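Side-chain contact in biofilm-associated surface protein (Staphylococcus aureus, PDB 7C7U), which is a calcium-binding, cell wall-anchored surface protein that takes part in biofilm formation, probably by switching to functional amyloid: residues A[464-467]-A[471-474]. Numbering follows the deposited sequence.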
loop_
_atom_site.group_PDB
_atom_site.type_symbol
_atom_site.label_atom_id
_atom_site.label_comp_id
_atom_site.label_asym_id
_atom_site.label_seq_id
_atom_site.Cartn_x
_atom_site.Cartn_y
_atom_site.Cartn_z
ATOM N N LYS A 464 2.562 -31.988 -3.966
ATOM C CA LYS A 464 1.858 -33.258 -3.969
ATOM C C LYS A 464 1.839 -33.795 -5.389
ATOM O O LYS A 464 1.590 -33.042 -6.339
ATOM C CB LYS A 464 0.412 -33.110 -3.464
ATOM C CG LYS A 464 0.248 -32.360 -2.141
ATOM C CD LYS A 464 -1.098 -31.674 -2.122
ATOM C CE LYS A 464 -1.435 -31.067 -0.785
ATOM N NZ LYS A 464 -2.724 -30.313 -0.910
ATOM N N VAL A 465 2.102 -35.091 -5.527
ATOM C CA VAL A 465 1.906 -35.807 -6.783
ATOM C C VAL A 465 0.609 -36.602 -6.665
ATOM O O VAL A 465 0.430 -37.395 -5.734
ATOM C CB VAL A 465 3.109 -36.704 -7.116
ATOM C CG1 VAL A 465 2.866 -37.493 -8.412
ATOM C CG2 VAL A 465 4.372 -35.847 -7.247
ATOM N N ILE A 466 -0.308 -36.350 -7.590
ATOM C CA ILE A 466 -1.664 -36.884 -7.558
ATOM C C ILE A 466 -1.934 -37.532 -8.910
ATOM O O ILE A 466 -1.655 -36.927 -9.953
ATOM C CB ILE A 466 -2.704 -35.779 -7.267
ATOM C CG1 ILE A 466 -2.368 -35.021 -5.982
ATOM C CG2 ILE A 466 -4.107 -36.346 -7.190
ATOM C CD1 ILE A 466 -3.132 -33.712 -5.854
ATOM N N ASN A 467 -2.443 -38.768 -8.895
ATOM C CA ASN A 467 -2.751 -39.459 -10.143
ATOM C C ASN A 467 -4.072 -38.945 -10.730
ATOM O O ASN A 467 -4.786 -38.136 -10.125
ATOM C CB ASN A 467 -2.749 -40.979 -9.927
ATOM C CG ASN A 467 -3.938 -41.481 -9.117
ATOM O OD1 ASN A 467 -4.939 -40.797 -8.945
ATOM N ND2 ASN A 467 -3.813 -42.695 -8.596
ATOM N N THR A 471 -5.800 -39.515 -6.500
ATOM C CA THR A 471 -5.120 -40.116 -5.357
ATOM C C THR A 471 -3.718 -39.536 -5.235
ATOM O O THR A 471 -2.923 -39.612 -6.183
ATOM C CB THR A 471 -5.043 -41.641 -5.473
ATOM O OG1 THR A 471 -6.367 -42.186 -5.551
ATOM C CG2 THR A 471 -4.294 -42.245 -4.261
ATOM N N THR A 472 -3.426 -38.967 -4.068
ATOM C CA THR A 472 -2.087 -38.483 -3.761
ATOM C C THR A 472 -1.144 -39.667 -3.601
ATOM O O THR A 472 -1.406 -40.564 -2.795
ATOM C CB THR A 472 -2.110 -37.658 -2.476
ATOM O OG1 THR A 472 -2.723 -36.384 -2.731
ATOM C CG2 THR A 472 -0.702 -37.437 -1.974
ATOM N N VAL A 473 -0.055 -39.686 -4.372
ATOM C CA VAL A 473 0.923 -40.769 -4.282
ATOM C C VAL A 473 2.248 -40.320 -3.677
ATOM O O VAL A 473 3.058 -41.178 -3.310
ATOM C CB VAL A 473 1.152 -41.457 -5.650
ATOM C CG1 VAL A 473 -0.180 -41.931 -6.256
ATOM C CG2 VAL A 473 1.877 -40.539 -6.626
ATOM N N GLY A 474 2.498 -39.022 -3.554
ATOM C CA GLY A 474 3.665 -38.547 -2.829
ATOM C C GLY A 474 3.492 -37.101 -2.415
ATOM O O GLY A 474 2.718 -36.353 -3.021
HETATM O O HOH W 1 -5.614 -44.189 -7.185
#
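V465 faces both V473 and G474 across a classic beta bulge in the hairpin of strands 462-466 and 472-477, the latter an outermost strand of a mixed sheet. The carbonyl O of V465 receives two backbone donors: V473 N at 2.7 Å, nearly in line with the C=O bond, and G474 N in a weak bond of 3.4 Å. V465 N in turn donates to G474 O, and toward the turn N467 N reaches T471 O at 2.9 Å. CA-H...O contacts from K464, I466 and T472 supplement these bonds.

Apolar contact is modest. V473 has CG1 anti to its carbonyl carbon (chi1 -54°), which leaves CG2 between the backbone N and the carbonyl carbon; this methyl meets V465 CG1 at 3.7 Å. On the neighbouring strand 494-501, V465 packs on Y496 and I466 on A499. I466 and T472, a non-hydrogen-bonded pair, share a sheet face, where the methylene CG1 of I466 makes a van der Waals contact of 3.5 Å with the hydroxyl oxygen T472 OG1.

The ammonium of K464 forms a salt bridge with D501. Across the two segments, the side-chain polar bonds are made by N467 and T471. N467 holds CG between its backbone N and carbonyl carbon (chi1 71°), and its side chain runs beside that of T471, bringing OD1 within 2.9 Å of T471 N. T471 N stands above the plane of the N467 side-chain carbonyl, although its N-H points nearly straight at OD1 (166°). One water joins the two side-chain ends, accepting from N467 ND2 and sitting 2.7 Å from T471 OG1.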